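Local atomic coordinates of geranylgeranyl pyrophosphate synthase (Corynebacterium glutamicum, PDB entry 3LMD), a protein that probably builds isoprenoid diphosphate chains by magnesium-dependent condensation of isopentenyl diphosphate with an allylic diphosphate, as other members of the FPP/GGPP synthase family do. Residues Glu49-Glu54 with Val104-Leu109; Ala218-Asp223 with Leu328-Asp333; Leu270-Glu275 with Ser305-Arg310. One frame throughout, in Å; residues are numbered along the deposited sequence.

Overall arrangement
The three contacts illustrate how the chemistry of an all-helical isoprenyl diphosphate synthase changes with depth. Contact 1 is buried and joins helices 34-55 and 95-118 through apolar side chains, with no hydrogen bond between its segments. Contact 2 lies at the surface and is chiefly ionic, with bridging waters: an arginine in the loop after helix 309-328 reaches the first turn of helix 219-246. Contact 3, partly buried, closes the end of helix 267-274 against the start of helix 309-328 with a carboxylate-to-backbone bond. Helix 309-328 thus has contacts 2 and 3 at its two ends, their centres about 37 Å apart. Contacts 1 and 3 occupy opposite sides of the chain's centre, their centres about 40 Å apart.

Contact 1 of 3, residues Glu49-Glu54 with Val104-Leu109; sequences ELLHTE and VEITHL
E105 meets L51 with its aliphatic part, CG of E105 lying 4.0 Å from CD2 of L51, while its OE2 forms a salt bridge to R76. A buried carboxylate is thereby paired with a charge, and its CG is left to pack against the leucine. L51 has the largest single share of the contact, with I106 next. With CG anti to the backbone N (chi1 173°), the isobutyl end of L51 is directed at the facing helix, where its methyls part: CD2 meets E105, and CD1 presses on CG1 of I106 at 3.5 Å. The L51 and I106 side chains run past one another in opposite directions. CD1 of L51 also reaches CD1 of L109, more loosely, at 4.4 Å. One turn after L51, E54 lies across the end of I106 at about a right angle, its CB 3.9 Å from CD1 of I106. The segment axes approach to 10.8 Å and cross at -47°, a wide spacing bridged by side-chain ends. Helix 95-118 leads on to D115, which binds calcium in this protein, though no ion is bound to this chain. Around the contact, L146 of helix 132-157 covers I106 and L109, H149 and L153 touch E54, and R78 and P79 of helix 77-86 pack on E105.

Contact 2 of 3, residues Ala218-Asp223 with Leu328-Asp333; sequences APEHID and LDRLPD
R330 holds D223 and E220 at once, its guanidinium reaching two carboxylates on the first turns of helix 219-246. Both terminal nitrogens converge on a single oxygen: NH1 of R330 gives a 2.9 Å bond to OD2 of D223, and NH2 of R330 a longer one of 3.1 Å to the same atom. They come from opposite faces of the carboxylate plane, on its anti side. NH2 is shared, since it also donates to OE2 of E220 at 2.8 Å in a nearly straight bond (166°). That oxygen is met from well above its own carboxylate plane, although it lies in the plane of the guanidinium. One water links NE of R330 to the same OE2 of E220, and NH1 of R330 has a further salt bridge to E327. A bend at chi3 (73°) turns the guanidinium toward the helix. Beside this network, CD of P332 sits over one face of the H221 imidazole in a CH-pi contact, 3.9 Å from the ring centroid. CD2 of L331 packs 3.7 Å from CB of H221, and another water joins NE2 of H221 to O of R330. Together E220, D223 and R330 make a surface salt-bridge network, here tying the start of one helix to an interhelical loop.

Contact 3 of 3, residues Leu270-Glu275 with Ser305-Arg310; sequences LYALRE and SQSGGR
E275 and G308 make the polar link of this contact, and E275, G309 and S307 bury the most surface in it. OE2 of E275 accepts from the backbone N of G308 at 2.6 Å through its syn lone pair, with an angle of 152° at the hydrogen. The chain of E275 is extended beyond CG, which carries the carboxylate to the start of helix 309-328, where G308 is the N-cap residue. The positive end of that helix would probably help stabilise the negative charge, and OE1 of E275 is hydrogen-bonded to T277, so both oxygens have partners. S307, just before the N-cap residue, orders the same turn. Its OG accepts from N of G309 at 3.0 Å, an ST turn, and is also hydrogen-bonded to O of L304. A chi1 of 75° sets OG between its own backbone N and carbonyl carbon, where it also meets CB of A272 at 3.5 Å. G309, lacking a side chain, lets the backbones come close: its CA is only 4.6 Å from CA of A272 and 4.2 Å from CB of Y271. The preceding helix carries E302 and S305, both calcium-binding residues, though no ion is bound in this chain. Helix 278-286 flanks the junction, with L283 on A272 and V279 on S307, while Y271 leans on I189 of helix 188-214 and on A312 and E316 of helix 309-328.

Contact 1 of 3, residues Glu49-Glu54 with Val104-Leu109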
ATOM      1  N   GLU A  49      -6.105 -15.494 -15.778  1.00 30.43           N
ATOM      2  CA  GLU A  49      -5.281 -14.907 -16.850  1.00 28.70           C
ATOM      3  C   GLU A  49      -4.980 -13.451 -16.544  1.00 27.42           C
ATOM      4  O   GLU A  49      -3.840 -13.006 -16.688  1.00 26.39           O
ATOM      5  CB  GLU A  49      -5.968 -15.016 -18.233  1.00 28.96           C
ATOM      6  CG  GLU A  49      -5.650 -16.385 -18.846  1.00 43.81           C
ATOM      7  CD  GLU A  49      -6.568 -16.804 -19.984  1.00 57.17           C
ATOM      8  OE1 GLU A  49      -7.376 -15.973 -20.464  1.00 53.25           O
ATOM      9  OE2 GLU A  49      -6.464 -17.989 -20.383  1.00 53.11           O
ATOM     10  N   LEU A  50      -6.001 -12.714 -16.142  1.00 23.68           N
ATOM     11  CA  LEU A  50      -5.835 -11.273 -15.925  1.00 24.80           C
ATOM     12  C   LEU A  50      -4.993 -11.038 -14.657  1.00 25.71           C
ATOM     13  O   LEU A  50      -4.127 -10.159 -14.616  1.00 25.12           O
ATOM     14  CB  LEU A  50      -7.195 -10.555 -15.888  1.00 26.99           C
ATOM     15  CG  LEU A  50      -7.142  -9.059 -15.554  1.00 28.53           C
ATOM     16  CD1 LEU A  50      -6.207  -8.287 -16.541  1.00 25.25           C
ATOM     17  CD2 LEU A  50      -8.521  -8.415 -15.501  1.00 30.36           C
ATOM     18  N   LEU A  51      -5.238 -11.844 -13.631  1.00 25.22           N
ATOM     19  CA  LEU A  51      -4.417 -11.783 -12.446  1.00 23.91           C
ATOM     20  C   LEU A  51      -2.951 -12.035 -12.793  1.00 23.78           C
ATOM     21  O   LEU A  51      -2.060 -11.276 -12.385  1.00 23.09           O
ATOM     22  CB  LEU A  51      -4.935 -12.792 -11.408  1.00 25.53           C
ATOM     23  CG  LEU A  51      -4.066 -12.941 -10.172  1.00 27.40           C
ATOM     24  CD1 LEU A  51      -4.168 -11.646  -9.348  1.00 23.98           C
ATOM     25  CD2 LEU A  51      -4.573 -14.163  -9.340  1.00 27.49           C
ATOM     26  N   HIS A  52      -2.668 -13.103 -13.535  1.00 24.98           N
ATOM     27  CA  HIS A  52      -1.259 -13.395 -13.871  1.00 25.51           C
ATOM     28  C   HIS A  52      -0.681 -12.248 -14.690  1.00 22.98           C
ATOM     29  O   HIS A  52       0.470 -11.841 -14.496  1.00 26.49           O
ATOM     30  CB  HIS A  52      -1.147 -14.701 -14.710  1.00 27.06           C
ATOM     31  CG  HIS A  52       0.199 -14.873 -15.343  1.00 30.34           C
ATOM     32  ND1 HIS A  52       1.321 -15.200 -14.612  1.00 31.11           N
ATOM     33  CD2 HIS A  52       0.612 -14.723 -16.627  1.00 31.68           C
ATOM     34  CE1 HIS A  52       2.368 -15.258 -15.422  1.00 35.65           C
ATOM     35  NE2 HIS A  52       1.965 -14.960 -16.648  1.00 29.84           N
ATOM     36  N   THR A  53      -1.463 -11.697 -15.607  1.00 22.34           N
ATOM     37  CA  THR A  53      -0.950 -10.534 -16.341  1.00 24.68           C
ATOM     38  C   THR A  53      -0.530  -9.406 -15.377  1.00 23.74           C
ATOM     39  O   THR A  53       0.550  -8.835 -15.498  1.00 25.97           O
ATOM     40  CB  THR A  53      -1.993 -10.032 -17.354  1.00 27.71           C
ATOM     41  OG1 THR A  53      -2.082 -10.994 -18.427  1.00 30.13           O
ATOM     42  CG2 THR A  53      -1.608  -8.699 -17.921  1.00 31.50           C
ATOM     43  N   GLU A  54      -1.394  -9.067 -14.427  1.00 26.48           N
ATOM     44  CA  GLU A  54      -1.059  -7.988 -13.488  1.00 26.42           C
ATOM     45  C   GLU A  54       0.165  -8.334 -12.650  1.00 23.63           C
ATOM     46  O   GLU A  54       1.058  -7.509 -12.474  1.00 26.69           O
ATOM     47  CB  GLU A  54      -2.258  -7.713 -12.551  1.00 24.69           C
ATOM     48  CG  GLU A  54      -3.414  -7.046 -13.241  1.00 29.93           C
ATOM     49  CD  GLU A  54      -3.132  -5.553 -13.517  1.00 28.13           C
ATOM     50  OE1 GLU A  54      -2.054  -5.060 -13.157  1.00 38.31           O
ATOM     51  OE2 GLU A  54      -3.984  -4.870 -14.101  1.00 37.15           O
ATOM     52  N   VAL A 104     -10.137  -7.880  -6.146  1.00 23.35           N
ATOM     53  CA  VAL A 104     -10.281  -8.493  -4.815  1.00 27.11           C
ATOM     54  C   VAL A 104      -9.115  -9.424  -4.529  1.00 23.37           C
ATOM     55  O   VAL A 104      -8.514  -9.384  -3.438  1.00 23.95           O
ATOM     56  CB  VAL A 104     -11.624  -9.234  -4.663  1.00 25.95           C
ATOM     57  CG1 VAL A 104     -11.672 -10.047  -3.338  1.00 24.83           C
ATOM     58  CG2 VAL A 104     -12.767  -8.205  -4.725  1.00 25.31           C
ATOM     59  N   GLU A 105      -8.789 -10.281  -5.482  1.00 22.32           N
ATOM     60  CA  GLU A 105      -7.700 -11.232  -5.237  1.00 25.02           C
ATOM     61  C   GLU A 105      -6.328 -10.581  -5.079  1.00 26.62           C
ATOM     62  O   GLU A 105      -5.517 -11.039  -4.267  1.00 27.82           O
ATOM     63  CB  GLU A 105      -7.654 -12.330  -6.305  1.00 26.68           C
ATOM     64  CG  GLU A 105      -6.579 -13.360  -6.019  1.00 28.12           C
ATOM     65  CD  GLU A 105      -6.916 -14.306  -4.856  1.00 31.65           C
ATOM     66  OE1 GLU A 105      -7.950 -14.138  -4.190  1.00 30.44           O
ATOM     67  OE2 GLU A 105      -6.144 -15.264  -4.619  1.00 31.03           O
ATOM     68  N   ILE A 106      -6.066  -9.519  -5.847  1.00 22.03           N
ATOM     69  CA  ILE A 106      -4.784  -8.805  -5.736  1.00 24.13           C
ATOM     70  C   ILE A 106      -4.676  -8.168  -4.371  1.00 24.93           C
ATOM     71  O   ILE A 106      -3.606  -8.122  -3.756  1.00 23.65           O
ATOM     72  CB  ILE A 106      -4.678  -7.691  -6.812  1.00 22.98           C
ATOM     73  CG1 ILE A 106      -4.398  -8.324  -8.203  1.00 26.34           C
ATOM     74  CG2 ILE A 106      -3.549  -6.719  -6.425  1.00 23.34           C
ATOM     75  CD1 ILE A 106      -4.510  -7.275  -9.389  1.00 29.25           C
ATOM     76  N   THR A 107      -5.796  -7.647  -3.894  1.00 23.65           N
ATOM     77  CA  THR A 107      -5.810  -7.024  -2.559  1.00 24.49           C
ATOM     78  C   THR A 107      -5.544  -8.042  -1.475  1.00 26.91           C
ATOM     79  O   THR A 107      -4.762  -7.784  -0.538  1.00 25.58           O
ATOM     80  CB  THR A 107      -7.150  -6.323  -2.314  1.00 26.56           C
ATOM     81  OG1 THR A 107      -7.291  -5.273  -3.286  1.00 26.41           O
ATOM     82  CG2 THR A 107      -7.197  -5.706  -0.890  1.00 28.18           C
ATOM     83  N   HIS A 108      -6.169  -9.210  -1.619  1.00 22.02           N
ATOM     84  CA  HIS A 108      -5.886 -10.334  -0.740  1.00 23.24           C
ATOM     85  C   HIS A 108      -4.404 -10.662  -0.719  1.00 24.71           C
ATOM     86  O   HIS A 108      -3.818 -10.810   0.355  1.00 26.16           O
ATOM     87  CB  HIS A 108      -6.720 -11.574  -1.170  1.00 24.92           C
ATOM     88  CG  HIS A 108      -6.322 -12.832  -0.485  1.00 27.79           C
ATOM     89  ND1 HIS A 108      -6.310 -12.955   0.894  1.00 26.89           N
ATOM     90  CD2 HIS A 108      -5.923 -14.030  -0.980  1.00 27.98           C
ATOM     91  CE1 HIS A 108      -5.915 -14.181   1.214  1.00 29.18           C
ATOM     92  NE2 HIS A 108      -5.668 -14.847   0.096  1.00 33.66           N
ATOM     93  N   LEU A 109      -3.787 -10.816  -1.895  1.00 23.65           N
ATOM     94  CA  LEU A 109      -2.367 -11.155  -1.961  1.00 24.83           C
ATOM     95  C   LEU A 109      -1.477 -10.057  -1.351  1.00 21.97           C
ATOM     96  O   LEU A 109      -0.519 -10.362  -0.620  1.00 25.73           O
ATOM     97  CB  LEU A 109      -1.938 -11.458  -3.420  1.00 23.68           C
ATOM     98  CG  LEU A 109      -2.673 -12.672  -4.009  1.00 30.08           C
ATOM     99  CD1 LEU A 109      -2.357 -12.864  -5.526  1.00 26.71           C
ATOM    100  CD2 LEU A 109      -2.328 -13.952  -3.191  1.00 31.32           C
TER

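Contact 2 of 3, residues Ala218-Asp223 with Leu328-Asp333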
ATOM      1  N   ALA A 218     -29.799  -5.838  -8.458  1.00 39.70           N
ATOM      2  CA  ALA A 218     -30.588  -4.911  -7.627  1.00 41.04           C
ATOM      3  C   ALA A 218     -29.874  -4.614  -6.300  1.00 43.27           C
ATOM      4  O   ALA A 218     -29.208  -5.490  -5.758  1.00 40.23           O
ATOM      5  CB  ALA A 218     -32.002  -5.489  -7.354  1.00 37.81           C
ATOM      6  N   PRO A 219     -30.003  -3.377  -5.796  1.00 39.48           N
ATOM      7  CA  PRO A 219     -29.376  -2.883  -4.554  1.00 37.82           C
ATOM      8  C   PRO A 219     -29.551  -3.828  -3.358  1.00 38.05           C
ATOM      9  O   PRO A 219     -28.589  -4.072  -2.622  1.00 33.84           O
ATOM     10  CB  PRO A 219     -30.094  -1.559  -4.289  1.00 42.77           C
ATOM     11  CG  PRO A 219     -30.502  -1.070  -5.666  1.00 46.78           C
ATOM     12  CD  PRO A 219     -30.778  -2.320  -6.490  1.00 45.51           C
ATOM     13  N   GLU A 220     -30.758  -4.354  -3.178  1.00 36.42           N
ATOM     14  CA  GLU A 220     -31.054  -5.271  -2.084  1.00 39.56           C
ATOM     15  C   GLU A 220     -30.259  -6.564  -2.231  1.00 36.62           C
ATOM     16  O   GLU A 220     -29.840  -7.157  -1.245  1.00 34.00           O
ATOM     17  CB  GLU A 220     -32.563  -5.574  -2.012  1.00 39.94           C
ATOM     18  CG  GLU A 220     -33.407  -4.378  -1.516  1.00 50.67           C
ATOM     19  CD  GLU A 220     -33.064  -3.940  -0.082  1.00 52.86           C
ATOM     20  OE1 GLU A 220     -32.705  -2.758   0.115  1.00 58.35           O
ATOM     21  OE2 GLU A 220     -33.139  -4.778   0.844  1.00 51.91           O
ATOM     22  N   HIS A 221     -30.052  -6.997  -3.468  1.00 28.69           N
ATOM     23  CA  HIS A 221     -29.341  -8.233  -3.702  1.00 35.02           C
ATOM     24  C   HIS A 221     -27.847  -8.010  -3.524  1.00 34.25           C
ATOM     25  O   HIS A 221     -27.167  -8.866  -2.973  1.00 30.66           O
ATOM     26  CB  HIS A 221     -29.650  -8.807  -5.085  1.00 35.35           C
ATOM     27  CG  HIS A 221     -31.091  -9.169  -5.270  1.00 42.19           C
ATOM     28  ND1 HIS A 221     -31.654  -9.382  -6.510  1.00 42.26           N
ATOM     29  CD2 HIS A 221     -32.083  -9.351  -4.367  1.00 42.62           C
ATOM     30  CE1 HIS A 221     -32.933  -9.686  -6.361  1.00 47.37           C
ATOM     31  NE2 HIS A 221     -33.216  -9.682  -5.070  1.00 45.68           N
ATOM     32  N   ILE A 222     -27.360  -6.863  -3.984  1.00 29.30           N
ATOM     33  CA  ILE A 222     -25.967  -6.475  -3.748  1.00 32.16           C
ATOM     34  C   ILE A 222     -25.704  -6.439  -2.238  1.00 32.51           C
ATOM     35  O   ILE A 222     -24.710  -6.996  -1.749  1.00 31.29           O
ATOM     36  CB  ILE A 222     -25.670  -5.091  -4.329  1.00 33.77           C
ATOM     37  CG1 ILE A 222     -25.786  -5.090  -5.871  1.00 31.12           C
ATOM     38  CG2 ILE A 222     -24.272  -4.591  -3.893  1.00 28.99           C
ATOM     39  CD1 ILE A 222     -25.673  -3.623  -6.460  1.00 28.05           C
ATOM     40  N   ASP A 223     -26.606  -5.792  -1.502  1.00 31.80           N
ATOM     41  CA  ASP A 223     -26.463  -5.685  -0.055  1.00 35.80           C
ATOM     42  C   ASP A 223     -26.502  -7.063   0.621  1.00 35.41           C
ATOM     43  O   ASP A 223     -25.729  -7.341   1.548  1.00 30.20           O
ATOM     44  CB  ASP A 223     -27.552  -4.774   0.532  1.00 34.23           C
ATOM     45  CG  ASP A 223     -27.241  -4.353   1.958  1.00 32.80           C
ATOM     46  OD1 ASP A 223     -26.271  -3.594   2.142  1.00 34.12           O
ATOM     47  OD2 ASP A 223     -27.953  -4.802   2.886  1.00 34.76           O
ATOM     48  N   LEU A 328     -29.428 -14.823   2.688  1.00 24.04           N
ATOM     49  CA  LEU A 328     -29.863 -15.575   1.519  1.00 27.87           C
ATOM     50  C   LEU A 328     -31.390 -15.491   1.312  1.00 35.37           C
ATOM     51  O   LEU A 328     -31.875 -15.596   0.177  1.00 32.63           O
ATOM     52  CB  LEU A 328     -29.450 -17.035   1.636  1.00 25.76           C
ATOM     53  CG  LEU A 328     -27.920 -17.279   1.586  1.00 26.55           C
ATOM     54  CD1 LEU A 328     -27.653 -18.781   1.667  1.00 32.04           C
ATOM     55  CD2 LEU A 328     -27.261 -16.679   0.352  1.00 26.51           C
ATOM     56  N   ASP A 329     -32.131 -15.310   2.401  1.00 31.84           N
ATOM     57  CA  ASP A 329     -33.572 -15.096   2.312  1.00 35.41           C
ATOM     58  C   ASP A 329     -33.871 -13.918   1.409  1.00 38.45           C
ATOM     59  O   ASP A 329     -34.931 -13.847   0.820  1.00 35.39           O
ATOM     60  CB  ASP A 329     -34.172 -14.779   3.683  1.00 41.74           C
ATOM     61  CG  ASP A 329     -34.669 -16.009   4.416  1.00 51.14           C
ATOM     62  OD1 ASP A 329     -34.835 -17.081   3.787  1.00 55.17           O
ATOM     63  OD2 ASP A 329     -34.903 -15.899   5.640  1.00 54.84           O
ATOM     64  N   ARG A 330     -32.950 -12.965   1.332  1.00 31.93           N
ATOM     65  CA  ARG A 330     -33.181 -11.760   0.544  1.00 32.43           C
ATOM     66  C   ARG A 330     -32.981 -11.962  -0.963  1.00 33.19           C
ATOM     67  O   ARG A 330     -33.280 -11.070  -1.773  1.00 34.33           O
ATOM     68  CB  ARG A 330     -32.294 -10.612   1.034  1.00 36.65           C
ATOM     69  CG  ARG A 330     -32.463 -10.267   2.527  1.00 31.23           C
ATOM     70  CD  ARG A 330     -31.336  -9.344   2.972  1.00 37.65           C
ATOM     71  NE  ARG A 330     -31.507  -7.987   2.450  1.00 38.81           N
ATOM     72  CZ  ARG A 330     -30.587  -7.042   2.565  1.00 40.60           C
ATOM     73  NH1 ARG A 330     -29.437  -7.329   3.168  1.00 36.38           N
ATOM     74  NH2 ARG A 330     -30.803  -5.818   2.085  1.00 34.42           N
ATOM     75  N   LEU A 331     -32.476 -13.132  -1.333  1.00 31.63           N
ATOM     76  CA  LEU A 331     -32.099 -13.410  -2.716  1.00 32.84           C
ATOM     77  C   LEU A 331     -33.099 -14.395  -3.306  1.00 34.96           C
ATOM     78  O   LEU A 331     -33.666 -15.236  -2.579  1.00 35.07           O
ATOM     79  CB  LEU A 331     -30.692 -14.057  -2.779  1.00 30.59           C
ATOM     80  CG  LEU A 331     -29.551 -13.174  -2.266  1.00 32.61           C
ATOM     81  CD1 LEU A 331     -28.229 -13.972  -2.187  1.00 27.89           C
ATOM     82  CD2 LEU A 331     -29.385 -11.936  -3.150  1.00 29.57           C
ATOM     83  N   PRO A 332     -33.279 -14.324  -4.628  1.00 38.15           N
ATOM     84  CA  PRO A 332     -34.165 -15.251  -5.312  1.00 41.01           C
ATOM     85  C   PRO A 332     -33.632 -16.667  -5.303  1.00 44.52           C
ATOM     86  O   PRO A 332     -32.413 -16.925  -5.439  1.00 37.40           O
ATOM     87  CB  PRO A 332     -34.215 -14.707  -6.749  1.00 45.13           C
ATOM     88  CG  PRO A 332     -32.976 -13.974  -6.928  1.00 45.14           C
ATOM     89  CD  PRO A 332     -32.711 -13.329  -5.552  1.00 39.04           C
ATOM     90  N   ASP A 333     -34.566 -17.587  -5.163  1.00 33.69           N
ATOM     91  CA  ASP A 333     -34.279 -18.988  -5.154  1.00 37.34           C
ATOM     92  C   ASP A 333     -33.619 -19.370  -6.482  1.00 39.11           C
ATOM     93  O   ASP A 333     -34.007 -18.863  -7.548  1.00 36.31           O
ATOM     94  CB  ASP A 333     -35.592 -19.728  -4.889  1.00 44.46           C
ATOM     95  CG  ASP A 333     -36.362 -19.116  -3.689  1.00 55.84           C
ATOM     96  OD1 ASP A 333     -35.816 -18.194  -3.017  1.00 50.31           O
ATOM     97  OD2 ASP A 333     -37.502 -19.541  -3.410  1.00 39.97           O
TER
HETATM   98  O   HOH W   1     -33.861  -7.235   1.016  1.00 40.52           O
HETATM   99  O   HOH W   2     -30.168  -2.463   1.688  1.00 61.06           O
HETATM  100  O   HOH W   3     -35.340 -11.221  -4.111  1.00 58.60           O

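Contact 3 of 3, residues Leu270-Glu275 with Ser305-Arg310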
ATOM      1  N   LEU A 270     -11.089 -18.556  24.690  1.00 27.20           N
ATOM      2  CA  LEU A 270     -11.523 -17.363  25.403  1.00 26.75           C
ATOM      3  C   LEU A 270     -12.818 -17.639  26.172  1.00 30.26           C
ATOM      4  O   LEU A 270     -13.003 -17.157  27.279  1.00 25.49           O
ATOM      5  CB  LEU A 270     -11.754 -16.189  24.440  1.00 23.61           C
ATOM      6  CG  LEU A 270     -10.476 -15.794  23.665  1.00 25.96           C
ATOM      7  CD1 LEU A 270     -10.821 -14.765  22.549  1.00 29.11           C
ATOM      8  CD2 LEU A 270      -9.463 -15.225  24.657  1.00 31.13           C
ATOM      9  N   TYR A 271     -13.737 -18.371  25.566  1.00 27.75           N
ATOM     10  CA  TYR A 271     -14.956 -18.768  26.299  1.00 26.79           C
ATOM     11  C   TYR A 271     -14.617 -19.627  27.545  1.00 23.57           C
ATOM     12  O   TYR A 271     -15.157 -19.388  28.644  1.00 27.36           O
ATOM     13  CB  TYR A 271     -15.862 -19.559  25.371  1.00 30.71           C
ATOM     14  CG  TYR A 271     -16.763 -18.693  24.512  1.00 29.78           C
ATOM     15  CD1 TYR A 271     -17.504 -17.648  25.063  1.00 37.87           C
ATOM     16  CD2 TYR A 271     -16.895 -18.942  23.170  1.00 30.11           C
ATOM     17  CE1 TYR A 271     -18.346 -16.875  24.267  1.00 41.48           C
ATOM     18  CE2 TYR A 271     -17.727 -18.170  22.369  1.00 34.30           C
ATOM     19  CZ  TYR A 271     -18.443 -17.149  22.920  1.00 38.30           C
ATOM     20  OH  TYR A 271     -19.274 -16.416  22.101  1.00 39.08           O
ATOM     21  N   ALA A 272     -13.724 -20.600  27.372  1.00 24.58           N
ATOM     22  CA  ALA A 272     -13.332 -21.501  28.482  1.00 30.19           C
ATOM     23  C   ALA A 272     -12.679 -20.704  29.600  1.00 33.62           C
ATOM     24  O   ALA A 272     -12.954 -20.929  30.776  1.00 26.80           O
ATOM     25  CB  ALA A 272     -12.396 -22.614  27.986  1.00 28.85           C
ATOM     26  N   LEU A 273     -11.834 -19.740  29.236  1.00 28.12           N
ATOM     27  CA  LEU A 273     -11.196 -18.843  30.233  1.00 29.57           C
ATOM     28  C   LEU A 273     -12.153 -18.000  31.077  1.00 30.54           C
ATOM     29  O   LEU A 273     -11.758 -17.454  32.115  1.00 36.77           O
ATOM     30  CB  LEU A 273     -10.197 -17.881  29.520  1.00 28.39           C
ATOM     31  CG  LEU A 273      -8.871 -18.522  29.142  1.00 35.45           C
ATOM     32  CD1 LEU A 273      -8.094 -17.614  28.139  1.00 32.84           C
ATOM     33  CD2 LEU A 273      -8.034 -18.805  30.395  1.00 29.81           C
ATOM     34  N   ARG A 274     -13.389 -17.859  30.612  1.00 27.61           N
ATOM     35  CA  ARG A 274     -14.412 -17.043  31.266  0.50 30.96           C
ATOM     36  C   ARG A 274     -15.180 -17.878  32.310  1.00 30.89           C
ATOM     37  O   ARG A 274     -15.860 -17.342  33.162  1.00 29.64           O
ATOM     38  CB  ARG A 274     -15.379 -16.515  30.188  0.50 34.53           C
ATOM     39  CG  ARG A 274     -16.320 -15.377  30.583  0.50 45.63           C
ATOM     40  CD  ARG A 274     -17.225 -14.963  29.399  0.50 43.72           C
ATOM     41  NE  ARG A 274     -18.158 -16.036  29.041  0.50 47.01           N
ATOM     42  CZ  ARG A 274     -19.064 -15.994  28.064  0.50 47.10           C
ATOM     43  NH1 ARG A 274     -19.206 -14.919  27.286  0.50 35.55           N
ATOM     44  NH2 ARG A 274     -19.844 -17.049  27.870  0.50 47.38           N
ATOM     45  N   GLU A 275     -15.057 -19.194  32.240  1.00 31.01           N
ATOM     46  CA  GLU A 275     -15.944 -20.067  33.047  1.00 28.25           C
ATOM     47  C   GLU A 275     -15.648 -20.035  34.519  1.00 30.71           C
ATOM     48  O   GLU A 275     -14.478 -20.075  34.926  1.00 30.08           O
ATOM     49  CB  GLU A 275     -15.852 -21.518  32.587  1.00 26.91           C
ATOM     50  CG  GLU A 275     -16.402 -21.789  31.214  1.00 29.29           C
ATOM     51  CD  GLU A 275     -16.199 -23.277  30.855  1.00 31.68           C
ATOM     52  OE1 GLU A 275     -15.852 -24.099  31.751  1.00 40.08           O
ATOM     53  OE2 GLU A 275     -16.383 -23.599  29.701  1.00 35.13           O
ATOM     54  N   SER A 305     -11.079 -29.614  26.258  1.00 26.91           N
ATOM     55  CA  SER A 305     -12.081 -30.616  25.923  1.00 27.96           C
ATOM     56  C   SER A 305     -13.031 -30.907  27.093  1.00 34.09           C
ATOM     57  O   SER A 305     -14.130 -31.428  26.894  1.00 35.93           O
ATOM     58  CB  SER A 305     -11.439 -31.918  25.388  1.00 33.50           C
ATOM     59  OG  SER A 305     -10.987 -32.730  26.470  1.00 41.35           O
ATOM     60  N   GLN A 306     -12.603 -30.571  28.306  1.00 28.35           N
ATOM     61  CA  GLN A 306     -13.450 -30.767  29.493  1.00 28.94           C
ATOM     62  C   GLN A 306     -14.323 -29.541  29.750  1.00 30.19           C
ATOM     63  O   GLN A 306     -15.219 -29.594  30.593  1.00 27.53           O
ATOM     64  CB  GLN A 306     -12.569 -31.070  30.747  1.00 27.75           C
ATOM     65  CG  GLN A 306     -11.859 -32.409  30.650  1.00 32.20           C
ATOM     66  CD  GLN A 306     -10.665 -32.559  31.637  1.00 42.11           C
ATOM     67  OE1 GLN A 306     -10.296 -31.627  32.346  1.00 39.68           O
ATOM     68  NE2 GLN A 306     -10.076 -33.745  31.666  1.00 43.21           N
ATOM     69  N   SER A 307     -14.066 -28.444  29.020  1.00 25.62           N
ATOM     70  CA  SER A 307     -14.712 -27.160  29.308  1.00 24.86           C
ATOM     71  C   SER A 307     -15.950 -27.036  28.408  1.00 27.41           C
ATOM     72  O   SER A 307     -16.253 -27.947  27.656  1.00 25.84           O
ATOM     73  CB  SER A 307     -13.774 -25.985  28.985  1.00 27.62           C
ATOM     74  OG  SER A 307     -13.721 -25.814  27.557  1.00 25.56           O
ATOM     75  N   GLY A 308     -16.625 -25.889  28.472  1.00 27.54           N
ATOM     76  CA  GLY A 308     -17.782 -25.660  27.616  1.00 23.46           C
ATOM     77  C   GLY A 308     -17.390 -24.804  26.410  1.00 24.96           C
ATOM     78  O   GLY A 308     -18.260 -24.278  25.699  1.00 26.05           O
ATOM     79  N   GLY A 309     -16.090 -24.661  26.187  1.00 26.74           N
ATOM     80  CA  GLY A 309     -15.581 -23.707  25.175  1.00 27.27           C
ATOM     81  C   GLY A 309     -15.908 -24.096  23.747  1.00 29.23           C
ATOM     82  O   GLY A 309     -16.221 -23.235  22.915  1.00 24.32           O
ATOM     83  N   ARG A 310     -15.849 -25.394  23.454  1.00 22.88           N
ATOM     84  CA  ARG A 310     -16.163 -25.842  22.099  1.00 26.88           C
ATOM     85  C   ARG A 310     -17.611 -25.535  21.774  1.00 28.35           C
ATOM     86  O   ARG A 310     -17.920 -24.987  20.706  1.00 24.51           O
ATOM     87  CB  ARG A 310     -15.886 -27.339  21.921  1.00 23.44           C
ATOM     88  CG  ARG A 310     -16.174 -27.802  20.461  1.00 30.29           C
ATOM     89  CD  ARG A 310     -15.958 -29.301  20.295  1.00 39.21           C
ATOM     90  NE  ARG A 310     -15.744 -29.598  18.876  1.00 49.77           N
ATOM     91  CZ  ARG A 310     -16.738 -29.814  18.020  1.00 47.38           C
ATOM     92  NH1 ARG A 310     -16.484 -30.066  16.742  1.00 43.52           N
ATOM     93  NH2 ARG A 310     -17.997 -29.800  18.463  1.00 40.00           N
TER